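Side-chain contacts in uncharacterized protein conserved in bacteria (Cupriavidus necator, PDB 5DMH), which catalyses the ATP-dependent phosphorylation of 3-oxo-tetronate to 3-oxo-tetronate 4-phosphate as a member of the four-carbon acid sugar kinase family: residues Thr42-Leu47 against Ala78-Leu83; Val52-Arg57 against Ile258-Pro263; Gly63-Gly68 against Leu101-Ala106; Pro282-Pro287 against Ala426-Leu431. One frame throughout, in Å; residues are numbered along the deposited sequence.

Interaction 1 of 4, residues Thr42-Leu47 against Ala78-Leu83; sequences TGATDL and ALVVAL
Val80 holds CG1 anti to the backbone N (chi1 178°) and CG2 anti to the carbonyl carbon, and this rotation spreads its two methyls so that each meets a different residue of the helix. CG1 reaches the CB of Ala44 at 3.7 Å and also lies 3.8 Å from Ala44 CA, while CG2 is turned to the other side and meets Leu47 CD2 more loosely at 4.2 Å. Leu47 brings that methyl across because its CG stands anti to the backbone N (chi1 175°); the two branched chains pass each other at a slant. The methyl of Ala44 is shared, since Ala82 CB also lies 3.7 Å from Ala44 CB. The alanine therefore sits with its one methyl against both Val80 and Ala82, two residues apart along the strand. In the N-terminal, sugar-binding domain this is an alpha/beta layer: helix 41-53 lies over the parallel strands 34-38, 78-82 and 58-62 and runs almost antiparallel to strand 78-82, at 167° with the two axes 8.0 Å apart. The small Ala44 suits so near an approach; from strand 34-38, Ala38 lies against Ala44, and Cys36 against Leu47 and Val80. Thr45 faces away from strand 78-82, and its OG1 donates to the carbonyl O of Thr42 at 2.9 Å, in the carbonyl plane and on a lone pair. The same Thr42 O accepts the helical bond from Asp46 N, and Asp46 OD1 is hydrogen-bonded to Ser256 OG.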
# COMPACT_ATOMS: atom_id res chain seq x y z
N THR A 42 2.53 1.08 -2.98
CA THR A 42 1.55 0.18 -3.59
C THR A 42 0.18 0.34 -2.88
O THR A 42 -0.86 0.38 -3.52
CB THR A 42 1.96 -1.28 -3.49
OG1 THR A 42 2.10 -1.63 -2.13
CG2 THR A 42 3.27 -1.56 -4.24
N GLY A 43 0.23 0.48 -1.55
CA GLY A 43 -0.96 0.71 -0.75
C GLY A 43 -1.71 1.99 -1.09
O GLY A 43 -2.94 2.02 -1.11
N ALA A 44 -0.97 3.06 -1.38
CA ALA A 44 -1.57 4.27 -1.90
C ALA A 44 -2.40 3.99 -3.18
O ALA A 44 -3.54 4.47 -3.32
CB ALA A 44 -0.49 5.31 -2.18
N THR A 45 -1.84 3.23 -4.14
CA THR A 45 -2.58 2.95 -5.38
C THR A 45 -3.80 2.06 -5.12
O THR A 45 -4.84 2.23 -5.76
CB THR A 45 -1.71 2.34 -6.53
OG1 THR A 45 -1.47 0.94 -6.30
CG2 THR A 45 -0.39 3.09 -6.74
N ASP A 46 -3.66 1.11 -4.20
CA ASP A 46 -4.73 0.19 -3.77
C ASP A 46 -5.89 1.01 -3.23
O ASP A 46 -7.00 0.92 -3.74
CB ASP A 46 -4.14 -0.75 -2.71
CG ASP A 46 -5.15 -1.72 -2.10
OD1 ASP A 46 -6.29 -1.85 -2.59
OD2 ASP A 46 -4.76 -2.38 -1.10
N LEU A 47 -5.63 1.83 -2.23
CA LEU A 47 -6.65 2.75 -1.71
C LEU A 47 -7.26 3.67 -2.78
O LEU A 47 -8.48 3.77 -2.89
CB LEU A 47 -6.04 3.59 -0.59
CG LEU A 47 -6.95 4.69 -0.04
CD1 LEU A 47 -8.25 4.09 0.49
CD2 LEU A 47 -6.22 5.45 1.02
N ALA A 78 -10.76 13.22 -3.49
CA ALA A 78 -9.91 12.57 -2.50
C ALA A 78 -8.48 12.73 -2.90
O ALA A 78 -8.17 12.75 -4.08
CB ALA A 78 -10.24 11.06 -2.39
N LEU A 79 -7.61 12.86 -1.90
CA LEU A 79 -6.17 12.98 -2.11
C LEU A 79 -5.50 11.88 -1.33
O LEU A 79 -5.84 11.67 -0.16
CB LEU A 79 -5.69 14.34 -1.59
CG LEU A 79 -6.26 15.59 -2.28
CD1 LEU A 79 -5.86 16.83 -1.52
CD2 LEU A 79 -5.74 15.67 -3.69
N VAL A 80 -4.58 11.16 -1.97
CA VAL A 80 -3.83 10.09 -1.31
C VAL A 80 -2.34 10.41 -1.34
O VAL A 80 -1.72 10.40 -2.41
CB VAL A 80 -4.04 8.71 -1.98
CG1 VAL A 80 -3.19 7.64 -1.26
CG2 VAL A 80 -5.52 8.29 -1.95
N VAL A 81 -1.78 10.69 -0.17
CA VAL A 81 -0.36 10.94 -0.04
C VAL A 81 0.41 9.63 0.20
O VAL A 81 0.25 8.96 1.22
CB VAL A 81 -0.07 11.96 1.10
CG1 VAL A 81 1.44 12.17 1.26
CG2 VAL A 81 -0.80 13.27 0.85
N ALA A 82 1.27 9.27 -0.75
CA ALA A 82 2.13 8.12 -0.64
C ALA A 82 3.42 8.42 0.13
O ALA A 82 4.21 9.30 -0.26
CB ALA A 82 2.46 7.61 -2.03
N LEU A 83 3.62 7.72 1.23
CA LEU A 83 4.86 7.77 2.01
C LEU A 83 5.58 6.42 1.94
O LEU A 83 4.94 5.39 1.72
CB LEU A 83 4.58 8.08 3.48
CG LEU A 83 3.80 9.35 3.80
CD1 LEU A 83 3.61 9.52 5.31
CD2 LEU A 83 4.46 10.58 3.16

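Interaction 2 of 4, residues Val52-Arg57 against Ile258-Pro263; sequences VRNGMR and IALGLP
Asn54 and Met56 (a selenomethionine), which flank Gly55 in sequence, both pack on Pro263; Gly55 is the positive-phi C-prime residue of the Schellman motif that ends helix 41-53. The motif's bonds run from Met56 N to Leu51 O and from Gly55 N to Val52 O. The apolar contacts centre on the Pro263 ring, at the start of helix 262-268. Met56 crosses it at about a right angle, with CG 3.8 Å from Pro263 CB; CG stands anti to the carbonyl carbon (chi1 -75°), which lays CG and SE along the ring, with Met56 SE 3.9 Å from Pro263 CG. Asn54 adds its CB, 3.8 Å from Pro263 CG, while its amide lies next to Leu260, at the second position of the type I turn Ala259-Leu262, and ND2 comes 3.8 Å from Leu260 CD2. Asn54 OD1 lies 3.5 Å from Leu260 O, two oxygens with no bond between them, and no hydrogen bond joins the two segments. Asn54 ND2 and its backbone O have partners outside them: ND2 donates to Thr50 O, in the last turn of helix 41-53, and the backbone O accepts from Arg267 NH1, further along helix 262-268. That carbonyl is also pressed closely on the proline, with Asn54 O 3.1 Å from Pro263 CB.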
# COMPACT_ATOMS: atom_id res chain seq x y z
N VAL A 52 -11.65 5.51 -6.39
CA VAL A 52 -12.09 5.82 -7.74
C VAL A 52 -13.24 4.91 -8.15
O VAL A 52 -14.23 5.36 -8.71
CB VAL A 52 -10.93 5.68 -8.75
CG1 VAL A 52 -11.44 5.68 -10.19
CG2 VAL A 52 -9.91 6.79 -8.49
N ARG A 53 -13.12 3.63 -7.84
CA ARG A 53 -14.14 2.66 -8.22
C ARG A 53 -15.45 2.88 -7.50
O ARG A 53 -16.49 2.38 -7.95
CB ARG A 53 -13.65 1.23 -7.99
CG ARG A 53 -12.69 0.74 -9.10
CD ARG A 53 -11.86 -0.42 -8.63
NE ARG A 53 -12.61 -1.67 -8.41
CZ ARG A 53 -12.94 -2.55 -9.37
NH1 ARG A 53 -12.67 -2.32 -10.65
NH2 ARG A 53 -13.56 -3.66 -9.03
N ASN A 54 -15.41 3.61 -6.39
CA ASN A 54 -16.62 3.89 -5.63
C ASN A 54 -17.05 5.35 -5.72
O ASN A 54 -17.86 5.80 -4.93
CB ASN A 54 -16.48 3.45 -4.17
CG ASN A 54 -16.59 1.96 -4.02
OD1 ASN A 54 -17.69 1.41 -3.83
ND2 ASN A 54 -15.46 1.28 -4.12
N GLY A 55 -16.51 6.06 -6.71
CA GLY A 55 -17.09 7.31 -7.14
C GLY A 55 -16.41 8.57 -6.64
O GLY A 55 -17.03 9.62 -6.66
N MSE A 56 -15.15 8.49 -6.19
CA MSE A 56 -14.44 9.72 -5.80
C MSE A 56 -13.24 9.96 -6.72
O MSE A 56 -12.39 9.10 -6.85
CB MSE A 56 -13.96 9.67 -4.35
CG MSE A 56 -15.05 9.86 -3.32
SE MSE A 56 -14.28 9.89 -1.49
CE MSE A 56 -14.25 11.82 -1.20
N ARG A 57 -13.24 11.10 -7.41
CA ARG A 57 -12.08 11.47 -8.22
C ARG A 57 -10.90 11.57 -7.25
O ARG A 57 -10.99 12.24 -6.23
CB ARG A 57 -12.30 12.78 -8.94
CG ARG A 57 -13.32 12.66 -10.04
CD ARG A 57 -13.63 13.98 -10.69
NE ARG A 57 -14.54 13.77 -11.81
CZ ARG A 57 -15.15 14.74 -12.48
NH1 ARG A 57 -14.97 16.01 -12.14
NH2 ARG A 57 -15.96 14.44 -13.48
N ILE A 258 -11.56 -0.74 4.14
CA ILE A 258 -12.32 0.12 5.05
C ILE A 258 -12.80 1.40 4.36
O ILE A 258 -13.69 2.10 4.87
CB ILE A 258 -11.53 0.43 6.33
CG1 ILE A 258 -12.44 1.00 7.41
CG2 ILE A 258 -10.40 1.44 6.07
CD1 ILE A 258 -13.63 0.09 7.78
N ALA A 259 -12.22 1.72 3.20
CA ALA A 259 -12.62 2.91 2.43
C ALA A 259 -13.82 2.68 1.54
O ALA A 259 -14.39 3.64 1.00
CB ALA A 259 -11.47 3.43 1.59
N LEU A 260 -14.20 1.41 1.35
CA LEU A 260 -15.27 1.05 0.42
C LEU A 260 -16.50 1.95 0.53
O LEU A 260 -17.07 2.39 -0.48
CB LEU A 260 -15.68 -0.41 0.65
CG LEU A 260 -14.73 -1.43 0.03
CD1 LEU A 260 -15.14 -2.83 0.46
CD2 LEU A 260 -14.75 -1.36 -1.49
N GLY A 261 -16.94 2.17 1.77
CA GLY A 261 -18.17 2.88 2.03
C GLY A 261 -18.05 4.38 2.26
O GLY A 261 -19.05 5.03 2.55
N LEU A 262 -16.84 4.93 2.17
CA LEU A 262 -16.67 6.35 2.53
C LEU A 262 -17.27 7.28 1.48
O LEU A 262 -17.91 8.27 1.82
CB LEU A 262 -15.20 6.65 2.83
CG LEU A 262 -14.63 5.80 3.98
CD1 LEU A 262 -13.17 6.13 4.23
CD2 LEU A 262 -15.46 5.94 5.25
N PRO A 263 -17.10 6.96 0.19
CA PRO A 263 -17.76 7.83 -0.80
C PRO A 263 -19.26 7.91 -0.63
O PRO A 263 -19.85 8.98 -0.77
CB PRO A 263 -17.40 7.15 -2.13
CG PRO A 263 -16.11 6.50 -1.87
CD PRO A 263 -16.22 5.97 -0.46

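Interaction 3 of 4, residues Gly63-Gly68 against Leu101-Ala106; sequences GLPDVG and LQWLRA
The loop that leaves strand 58-62 in the sugar-binding domain folds back over the last turns of helix 90-106, where Leu64 and Pro65 pack on the indole of Trp103. Pro65 makes a CH-pi contact: its CD stands over one face of the six-membered ring, 4.0 Å from the centroid and 29° off the normal, displaced toward the rim. The nearest ring atom is Trp103 CZ2, 3.6 Å from Pro65 CD, and Pro65 CG follows at 3.7 Å from the same carbon. The side chains of Pro65 and Trp103 run across each other at about a right angle. Leu64 takes the other end of the side chain. Its CD2 lies 3.9 Å from Trp103 CB and obliquely beside the start of the indole, with CD1 only slightly farther from the same CB. Trp103 extends from the helix with CG anti to the backbone N (chi1 -178°), which carries the indole out to the loop. At its edge, in the ring plane, a water accepts from Trp103 NE1 at 3.1 Å and donates to Pro65 O at 3.0 Å. This bridge adds a polar link to the CH-pi contact and would restrain the turn of the indole about its own bond. The contact lies at the protein surface. Beneath it, Val81 of strand 78-82 touches both Leu64 and Trp103, and Ile73 of the loop leading to that strand also meets the indole, while Leu101, on a different face of helix 90-106, packs against helix 128-139.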
# COMPACT_ATOMS: atom_id res chain seq x y z
N GLY A 63 4.67 11.84 -1.77
CA GLY A 63 4.95 12.81 -0.74
C GLY A 63 4.15 14.06 -0.99
O GLY A 63 3.06 14.03 -1.60
N LEU A 64 4.68 15.19 -0.52
CA LEU A 64 3.99 16.45 -0.64
C LEU A 64 4.51 17.25 -1.83
O LEU A 64 5.71 17.50 -1.94
CB LEU A 64 4.15 17.23 0.65
CG LEU A 64 3.72 16.45 1.89
CD1 LEU A 64 3.85 17.33 3.13
CD2 LEU A 64 2.28 15.94 1.72
N PRO A 65 3.60 17.66 -2.73
CA PRO A 65 4.02 18.37 -3.93
C PRO A 65 4.30 19.82 -3.62
O PRO A 65 3.62 20.41 -2.79
CB PRO A 65 2.80 18.27 -4.85
CG PRO A 65 1.65 17.74 -4.00
CD PRO A 65 2.14 17.58 -2.60
N ASP A 66 5.30 20.39 -4.28
CA ASP A 66 5.47 21.83 -4.28
C ASP A 66 4.23 22.42 -4.94
O ASP A 66 3.57 21.76 -5.74
CB ASP A 66 6.74 22.24 -5.04
CG ASP A 66 7.94 22.41 -4.12
OD1 ASP A 66 8.00 21.73 -3.07
OD2 ASP A 66 8.83 23.24 -4.44
N VAL A 67 3.88 23.65 -4.56
CA VAL A 67 2.83 24.37 -5.26
C VAL A 67 3.49 24.92 -6.52
O VAL A 67 4.62 25.39 -6.44
CB VAL A 67 2.27 25.54 -4.41
CG1 VAL A 67 3.36 26.55 -4.09
CG2 VAL A 67 1.10 26.23 -5.12
N GLY A 68 2.85 24.85 -7.69
CA GLY A 68 1.65 24.07 -7.95
C GLY A 68 2.10 23.03 -8.96
O GLY A 68 1.65 22.99 -10.11
N LEU A 101 -0.57 15.26 7.06
CA LEU A 101 -1.89 15.58 7.61
C LEU A 101 -2.17 17.07 7.48
O LEU A 101 -3.26 17.50 7.08
CB LEU A 101 -1.96 15.19 9.07
CG LEU A 101 -3.20 15.67 9.83
CD1 LEU A 101 -4.46 14.93 9.38
CD2 LEU A 101 -3.01 15.49 11.32
N GLN A 102 -1.18 17.87 7.85
CA GLN A 102 -1.36 19.32 7.78
C GLN A 102 -1.58 19.73 6.34
O GLN A 102 -2.46 20.56 6.06
CB GLN A 102 -0.15 20.03 8.38
CG GLN A 102 -0.09 21.52 8.08
CD GLN A 102 -1.29 22.27 8.56
OE1 GLN A 102 -2.02 21.83 9.47
NE2 GLN A 102 -1.51 23.43 7.97
N TRP A 103 -0.80 19.17 5.41
CA TRP A 103 -0.97 19.52 4.00
C TRP A 103 -2.40 19.21 3.54
O TRP A 103 -3.06 20.02 2.86
CB TRP A 103 0.09 18.82 3.12
CG TRP A 103 -0.02 19.19 1.68
CD1 TRP A 103 0.48 20.31 1.07
CD2 TRP A 103 -0.70 18.45 0.67
NE1 TRP A 103 0.14 20.31 -0.26
CE2 TRP A 103 -0.58 19.17 -0.54
CE3 TRP A 103 -1.40 17.24 0.66
CZ2 TRP A 103 -1.12 18.72 -1.74
CZ3 TRP A 103 -1.94 16.78 -0.52
CH2 TRP A 103 -1.80 17.52 -1.72
N LEU A 104 -2.89 18.05 3.93
CA LEU A 104 -4.24 17.62 3.56
C LEU A 104 -5.30 18.53 4.15
O LEU A 104 -6.25 18.91 3.46
CB LEU A 104 -4.46 16.18 4.02
CG LEU A 104 -3.69 15.14 3.21
CD1 LEU A 104 -3.80 13.81 3.93
CD2 LEU A 104 -4.20 15.01 1.77
N ARG A 105 -5.13 18.93 5.41
CA ARG A 105 -6.08 19.83 6.05
C ARG A 105 -6.13 21.16 5.31
O ARG A 105 -7.20 21.72 5.06
CB ARG A 105 -5.69 20.07 7.51
CG ARG A 105 -5.60 18.87 8.38
CD ARG A 105 -5.09 19.23 9.76
NE ARG A 105 -6.20 19.48 10.65
CZ ARG A 105 -6.16 19.40 11.97
NH1 ARG A 105 -5.04 19.07 12.61
NH2 ARG A 105 -7.27 19.61 12.64
N ALA A 106 -4.95 21.65 4.96
CA ALA A 106 -4.81 22.92 4.24
C ALA A 106 -5.44 22.90 2.86
O ALA A 106 -5.80 23.95 2.35
CB ALA A 106 -3.37 23.27 4.14
O HOH W 1 1.20 22.19 -2.44

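Interaction 4 of 4, residues Pro282-Pro287 against Ala426-Leu431; sequences PAIDGP and AKPLAL
Pro428 O accepts a hydrogen bond from Arg386 NE, and the CG2 methyl of Ile284 lies 3.7 Å from the same oxygen. Pro428 belongs to the loop of a beta hairpin in the nucleotide-binding half of the protein, where strand 418-423 turns back into the antiparallel strand 430-434. Ile284 comes from the extended chain leading to strand 288-292, and its side chain supplies every close contact on that side. With CG2 anti to the backbone N and CG1 beside it (chi1 -57°), the two branches separate: CG2 faces the Pro428 carbonyl, while CG1 passes over Ala430, 3.9 Å from Ala430 CB. From CG1 the chain goes on to CD1, which rests against the proline ring and touches CB, CG and CD in turn; the closest of these is Pro428 CB at 3.6 Å. Ile284 thus bridges two residues of the hairpin, and Val422 on the partner strand touches both Ile284 and Ala430. The contact is wholly apolar apart from that carbonyl, and no hydrogen bond crosses between the two segments. Backbone hydrogen bonds pair Ile284 with Leu451 and Gly286 with Gly453 near the C terminus, and Pro287 with Arg386 and Arg387. Near the hairpin loop, Thr423 OG1 takes the hydrogen bond of Leu429 N, and Ala430 CB also lies 4.0 Å from Ile284 CB.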
# COMPACT_ATOMS: atom_id res chain seq x y z
N PRO A 282 -5.10 6.53 -20.85
CA PRO A 282 -4.64 6.06 -22.15
C PRO A 282 -3.52 5.04 -22.02
O PRO A 282 -2.74 5.09 -21.06
CB PRO A 282 -4.11 7.33 -22.82
CG PRO A 282 -3.60 8.14 -21.68
CD PRO A 282 -4.56 7.87 -20.53
N ALA A 283 -3.46 4.12 -22.98
CA ALA A 283 -2.37 3.17 -23.09
C ALA A 283 -1.10 3.96 -23.40
O ALA A 283 -1.14 4.94 -24.13
CB ALA A 283 -2.66 2.16 -24.19
N ILE A 284 0.01 3.52 -22.82
CA ILE A 284 1.30 4.15 -23.08
C ILE A 284 2.18 3.10 -23.74
O ILE A 284 2.54 2.09 -23.13
CB ILE A 284 1.97 4.60 -21.76
CG1 ILE A 284 1.07 5.56 -20.98
CG2 ILE A 284 3.33 5.21 -22.03
CD1 ILE A 284 1.24 6.99 -21.33
N ASP A 285 2.55 3.34 -24.98
CA ASP A 285 3.37 2.38 -25.70
C ASP A 285 4.85 2.70 -25.52
O ASP A 285 5.25 3.85 -25.31
CB ASP A 285 2.98 2.37 -27.17
CG ASP A 285 1.49 2.18 -27.36
OD1 ASP A 285 0.89 1.41 -26.58
OD2 ASP A 285 0.91 2.80 -28.27
N GLY A 286 5.67 1.66 -25.57
CA GLY A 286 7.10 1.83 -25.46
C GLY A 286 7.69 0.72 -24.62
O GLY A 286 6.98 -0.19 -24.20
N PRO A 287 9.00 0.78 -24.41
CA PRO A 287 9.69 -0.25 -23.65
C PRO A 287 9.18 -0.39 -22.22
O PRO A 287 8.83 0.57 -21.56
CB PRO A 287 11.15 0.21 -23.68
CG PRO A 287 11.26 1.05 -24.90
CD PRO A 287 9.93 1.71 -25.07
N ALA A 426 4.24 15.27 -19.95
CA ALA A 426 3.77 15.40 -21.32
C ALA A 426 3.83 14.04 -22.00
O ALA A 426 2.92 13.66 -22.73
CB ALA A 426 4.60 16.42 -22.08
N LYS A 427 4.91 13.30 -21.74
CA LYS A 427 5.01 11.91 -22.16
C LYS A 427 4.95 11.02 -20.91
O LYS A 427 5.97 10.71 -20.29
CB LYS A 427 6.30 11.66 -22.95
CG LYS A 427 6.25 12.28 -24.34
CD LYS A 427 7.56 12.08 -25.10
CE LYS A 427 8.62 13.06 -24.65
NZ LYS A 427 9.47 13.54 -25.79
N PRO A 428 3.74 10.61 -20.53
CA PRO A 428 3.64 9.96 -19.21
C PRO A 428 4.42 8.66 -19.10
O PRO A 428 4.78 8.06 -20.12
CB PRO A 428 2.14 9.67 -19.07
CG PRO A 428 1.45 10.54 -20.09
CD PRO A 428 2.45 10.69 -21.22
N LEU A 429 4.66 8.23 -17.87
CA LEU A 429 5.06 6.87 -17.57
C LEU A 429 3.83 6.12 -17.12
O LEU A 429 2.92 6.70 -16.55
CB LEU A 429 6.11 6.83 -16.46
CG LEU A 429 7.33 7.72 -16.68
CD1 LEU A 429 8.25 7.66 -15.47
CD2 LEU A 429 8.07 7.32 -17.97
N ALA A 430 3.79 4.83 -17.40
CA ALA A 430 2.71 3.98 -16.91
C ALA A 430 3.31 3.02 -15.89
O ALA A 430 4.31 2.35 -16.17
CB ALA A 430 2.06 3.23 -18.05
N LEU A 431 2.69 2.98 -14.71
CA LEU A 431 3.19 2.20 -13.60
C LEU A 431 2.14 1.26 -13.05
O LEU A 431 0.97 1.63 -12.93
CB LEU A 431 3.56 3.13 -12.45
CG LEU A 431 4.60 4.23 -12.69
CD1 LEU A 431 4.70 5.06 -11.44
CD2 LEU A 431 5.90 3.62 -12.98

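Helix 41-53, near the N terminus, serves two contacts. Its first half meets strand 78-82 in interaction 1, closing a loop of 30 residues, and its C-terminal end meets 258-263 in interaction 2, which spans 200 residues and brings the end of the sugar-binding range back to its beginning. Interaction 3 closes a loop of 32 residues, nested within that of interaction 2. Interaction 1 crosses both 2 and 3 along the chain and touches both: Ala78 N meets Arg57 O, and Ala82 O meets Gly63 N. Interaction 4 follows in series, closing a loop of 138 residues, and ties the chain entering strand 288-292 to the hairpin of strands 418-423 and 430-434.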